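Long-range contact in Alr1585 protein (Nostoc sp., PDB 5C2I), which is a haem-containing dye-decolorizing (DyP-type) peroxidase that probably oxidises dyes and other substrates with hydrogen peroxide: residues L287-V298 with K324-R332. The protein carries 1 engineered substitution. Numbering follows the deposited sequence.
Sequences LIVGRFADGTPV and KCPFHSHTR. With HEM (protoporphyrin IX containing Fe), chain E.
Ile288 and Val289, at the C-terminal end of helix 281-289, turn their carbonyls to the first turn of helix 330-334, so that the end of one helix receives the start of another. His330 N reaches Ile288 O at 3.1 Å in a nearly straight bond (169° at the hydrogen), and Thr331 N gives a second bond, 2.9 Å long, to Val289 O. One residue before Ile288, the Leu287 carbonyl O accepts from Ser329 OG at 2.7 Å, the donor standing above the carbonyl plane. Gly290 then leaves the helix with positive phi; a side chain there would run into Thr331 OG1.

What this pair of backbone bonds positions is the proximal histidine of a DyP-type peroxidase: His330 NE2 binds the haem iron at 2.1 Å, with a water as the other axial ligand. Its CG stands anti to the backbone N (chi1 -178°), which extends the imidazole past the Val289 carbonyl to the metal, while ND1 is hydrogen-bonded to Asp418. Val289 CG1 lies 3.7 Å from the haem methyl CMA. Arg291 lays CD and NE along the propionate carbons CAA and CBA, its NH1 bonded to Gly295 O and Thr311 O; a leucine here would probably leave both carbonyls without this shared donor. Farther from the haem, Val298 CG1 packs on Cys325 CB at 3.6 Å, and Leu287 CD2 meets Pro326 CD, the side chains crossing at about a right angle.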
# COMPACT_ATOMS: atom_id res chain seq x y z
N LEU A 287 -32.02 -3.52 -6.93
CA LEU A 287 -33.22 -4.13 -7.52
C LEU A 287 -32.91 -5.15 -8.62
O LEU A 287 -33.68 -6.07 -8.88
CB LEU A 287 -34.14 -3.03 -8.09
CG LEU A 287 -34.70 -2.04 -7.08
CD1 LEU A 287 -35.54 -0.96 -7.75
CD2 LEU A 287 -35.52 -2.73 -5.99
N ILE A 288 -31.79 -4.96 -9.29
CA ILE A 288 -31.37 -5.88 -10.34
C ILE A 288 -30.85 -7.16 -9.65
O ILE A 288 -31.21 -8.28 -10.02
CB ILE A 288 -30.23 -5.27 -11.19
CG1 ILE A 288 -30.70 -4.07 -12.03
CG2 ILE A 288 -29.60 -6.31 -12.14
CD1 ILE A 288 -29.60 -3.11 -12.41
N VAL A 289 -29.96 -6.99 -8.67
CA VAL A 289 -29.23 -8.09 -8.09
C VAL A 289 -29.94 -8.74 -6.91
O VAL A 289 -29.86 -9.97 -6.76
CB VAL A 289 -27.83 -7.63 -7.65
CG1 VAL A 289 -27.12 -8.69 -6.84
CG2 VAL A 289 -27.01 -7.25 -8.88
N GLY A 290 -30.62 -7.94 -6.11
CA GLY A 290 -31.26 -8.39 -4.87
C GLY A 290 -30.46 -7.91 -3.65
O GLY A 290 -30.93 -8.00 -2.53
N ARG A 291 -29.27 -7.39 -3.91
CA ARG A 291 -28.42 -6.79 -2.88
C ARG A 291 -27.78 -5.52 -3.44
O ARG A 291 -27.51 -5.41 -4.63
CB ARG A 291 -27.28 -7.73 -2.44
CG ARG A 291 -27.70 -8.99 -1.72
CD ARG A 291 -26.47 -9.86 -1.54
NE ARG A 291 -26.78 -11.13 -0.95
CZ ARG A 291 -26.74 -11.42 0.36
NH1 ARG A 291 -26.46 -10.50 1.28
NH2 ARG A 291 -27.04 -12.64 0.74
N PHE A 292 -27.51 -4.58 -2.56
CA PHE A 292 -26.62 -3.47 -2.87
C PHE A 292 -25.23 -3.98 -3.15
O PHE A 292 -24.92 -5.14 -2.84
CB PHE A 292 -26.60 -2.47 -1.72
CG PHE A 292 -27.86 -1.66 -1.63
CD1 PHE A 292 -28.96 -2.13 -0.92
CD2 PHE A 292 -27.97 -0.44 -2.29
CE1 PHE A 292 -30.14 -1.40 -0.85
CE2 PHE A 292 -29.15 0.28 -2.23
CZ PHE A 292 -30.23 -0.20 -1.51
N ALA A 293 -24.41 -3.12 -3.74
CA ALA A 293 -23.02 -3.45 -4.05
C ALA A 293 -22.29 -4.03 -2.84
O ALA A 293 -21.54 -4.98 -2.99
CB ALA A 293 -22.29 -2.23 -4.61
N ASP A 294 -22.55 -3.48 -1.64
CA ASP A 294 -21.84 -3.94 -0.44
C ASP A 294 -22.36 -5.26 0.11
O ASP A 294 -21.77 -5.80 1.05
CB ASP A 294 -21.81 -2.86 0.68
CG ASP A 294 -23.21 -2.52 1.20
OD1 ASP A 294 -23.91 -3.44 1.60
OD2 ASP A 294 -23.56 -1.35 1.29
N GLY A 295 -23.46 -5.76 -0.44
CA GLY A 295 -24.09 -6.96 0.06
C GLY A 295 -25.40 -6.81 0.82
O GLY A 295 -26.07 -7.81 1.10
N THR A 296 -25.78 -5.56 1.18
CA THR A 296 -27.00 -5.30 1.90
C THR A 296 -28.21 -5.88 1.12
O THR A 296 -28.46 -5.48 -0.01
CB THR A 296 -27.22 -3.77 2.11
OG1 THR A 296 -26.12 -3.22 2.88
CG2 THR A 296 -28.51 -3.51 2.87
N PRO A 297 -29.01 -6.77 1.76
CA PRO A 297 -30.18 -7.30 1.05
C PRO A 297 -31.27 -6.26 0.85
O PRO A 297 -31.65 -5.55 1.80
CB PRO A 297 -30.70 -8.40 2.00
CG PRO A 297 -29.51 -8.75 2.84
CD PRO A 297 -28.79 -7.44 3.04
N VAL A 298 -31.74 -6.11 -0.38
CA VAL A 298 -32.72 -5.08 -0.68
C VAL A 298 -34.09 -5.44 -0.08
O VAL A 298 -34.92 -4.56 0.09
CB VAL A 298 -32.82 -4.81 -2.22
CG1 VAL A 298 -33.58 -5.90 -2.93
CG2 VAL A 298 -33.46 -3.43 -2.48
N LYS A 324 -40.17 -4.90 -2.01
CA LYS A 324 -38.85 -4.47 -1.54
C LYS A 324 -37.78 -5.13 -2.42
O LYS A 324 -37.05 -4.44 -3.16
CB LYS A 324 -38.70 -4.77 -0.04
CG LYS A 324 -39.75 -4.08 0.83
CD LYS A 324 -39.82 -4.72 2.21
CE LYS A 324 -40.72 -3.99 3.18
NZ LYS A 324 -40.85 -4.83 4.40
N CYS A 325 -37.69 -6.45 -2.35
CA CYS A 325 -36.92 -7.24 -3.31
C CYS A 325 -37.86 -7.84 -4.34
O CYS A 325 -38.65 -8.76 -4.02
CB CYS A 325 -36.17 -8.37 -2.62
SG CYS A 325 -35.11 -9.27 -3.80
N PRO A 326 -37.81 -7.33 -5.58
CA PRO A 326 -38.68 -7.88 -6.60
C PRO A 326 -38.52 -9.38 -6.83
O PRO A 326 -37.43 -9.94 -6.63
CB PRO A 326 -38.25 -7.11 -7.86
CG PRO A 326 -37.86 -5.78 -7.33
CD PRO A 326 -37.11 -6.14 -6.05
N PHE A 327 -39.58 -10.03 -7.35
CA PHE A 327 -39.47 -11.44 -7.71
C PHE A 327 -38.41 -11.71 -8.78
O PHE A 327 -37.87 -12.80 -8.87
CB PHE A 327 -40.84 -11.97 -8.19
CG PHE A 327 -41.85 -12.17 -7.08
CD1 PHE A 327 -41.60 -13.07 -6.06
CD2 PHE A 327 -43.12 -11.59 -7.16
CE1 PHE A 327 -42.56 -13.30 -5.07
CE2 PHE A 327 -44.09 -11.84 -6.21
CZ PHE A 327 -43.81 -12.70 -5.16
N HIS A 328 -38.12 -10.72 -9.60
CA HIS A 328 -37.14 -10.93 -10.64
C HIS A 328 -35.67 -10.76 -10.22
O HIS A 328 -34.81 -11.09 -11.01
CB HIS A 328 -37.43 -10.00 -11.84
CG HIS A 328 -37.26 -8.55 -11.52
ND1 HIS A 328 -38.31 -7.68 -11.40
CD2 HIS A 328 -36.15 -7.83 -11.27
CE1 HIS A 328 -37.86 -6.48 -11.10
NE2 HIS A 328 -36.55 -6.54 -11.00
N SER A 329 -35.41 -10.20 -9.04
CA SER A 329 -34.05 -9.90 -8.64
C SER A 329 -33.25 -11.19 -8.60
O SER A 329 -33.76 -12.24 -8.20
CB SER A 329 -34.02 -9.19 -7.29
OG SER A 329 -34.75 -7.97 -7.31
N HIS A 330 -32.00 -11.10 -9.04
CA HIS A 330 -31.15 -12.29 -9.14
C HIS A 330 -31.18 -13.21 -7.89
O HIS A 330 -31.33 -14.44 -8.05
CB HIS A 330 -29.73 -11.86 -9.48
CG HIS A 330 -28.77 -13.01 -9.65
ND1 HIS A 330 -28.95 -14.00 -10.59
CD2 HIS A 330 -27.58 -13.26 -9.06
CE1 HIS A 330 -27.90 -14.81 -10.58
NE2 HIS A 330 -27.06 -14.37 -9.67
N THR A 331 -31.04 -12.64 -6.70
CA THR A 331 -31.03 -13.46 -5.48
C THR A 331 -32.33 -14.16 -5.23
O THR A 331 -32.35 -15.32 -4.80
CB THR A 331 -30.64 -12.66 -4.20
OG1 THR A 331 -31.51 -11.56 -4.04
CG2 THR A 331 -29.20 -12.16 -4.28
N ARG A 332 -33.42 -13.51 -5.56
CA ARG A 332 -34.72 -14.08 -5.31
C ARG A 332 -35.16 -15.09 -6.39
O ARG A 332 -35.90 -16.03 -6.09
CB ARG A 332 -35.77 -12.96 -5.18
CG ARG A 332 -37.10 -13.43 -4.61
CD ARG A 332 -37.92 -12.30 -4.03
NE ARG A 332 -39.10 -12.81 -3.38
CZ ARG A 332 -39.91 -12.10 -2.60
NH1 ARG A 332 -39.66 -10.83 -2.30
NH2 ARG A 332 -40.93 -12.70 -1.99
CHA HEM E . -25.86 -14.84 -5.90
CHB HEM E . -23.72 -12.23 -9.34
CHC HEM E . -24.26 -15.91 -12.44
CHD HEM E . -26.62 -18.38 -9.04
C1A HEM E . -25.25 -13.80 -6.57
C2A HEM E . -24.96 -12.52 -6.01
C3A HEM E . -24.36 -11.79 -6.98
C4A HEM E . -24.25 -12.62 -8.12
CMA HEM E . -23.82 -10.39 -6.89
CAA HEM E . -25.25 -12.03 -4.59
CBA HEM E . -24.20 -12.30 -3.51
CGA HEM E . -24.02 -13.79 -3.37
O1A HEM E . -24.79 -14.49 -2.65
O2A HEM E . -23.09 -14.31 -3.99
C1B HEM E . -23.65 -13.05 -10.47
C2B HEM E . -23.02 -12.67 -11.70
C3B HEM E . -23.13 -13.69 -12.54
C4B HEM E . -23.90 -14.70 -11.82
CMB HEM E . -22.35 -11.37 -11.95
CAB HEM E . -22.62 -13.89 -13.92
CBB HEM E . -21.56 -13.24 -14.43
C1C HEM E . -25.01 -16.91 -11.80
C2C HEM E . -25.53 -18.05 -12.39
C3C HEM E . -26.22 -18.73 -11.42
C4C HEM E . -26.09 -18.00 -10.24
CMC HEM E . -25.33 -18.52 -13.80
CAC HEM E . -26.99 -19.97 -11.53
CBC HEM E . -27.64 -20.44 -12.56
C1D HEM E . -26.47 -17.61 -7.89
C2D HEM E . -26.99 -18.08 -6.60
C3D HEM E . -26.82 -17.09 -5.74
C4D HEM E . -26.15 -16.02 -6.51
CMD HEM E . -27.62 -19.43 -6.28
CAD HEM E . -27.16 -17.12 -4.28
CBD HEM E . -28.62 -16.74 -3.98
CGD HEM E . -28.87 -16.84 -2.51
O1D HEM E . -29.31 -15.84 -1.96
O2D HEM E . -28.65 -17.91 -1.84
NA HEM E . -24.88 -13.82 -7.88
NB HEM E . -24.21 -14.21 -10.62
NC HEM E . -25.44 -16.83 -10.50
ND HEM E . -26.05 -16.35 -7.81
FE HEM E . -25.19 -15.30 -9.19
O HOH W 1 -23.11 -16.30 -8.80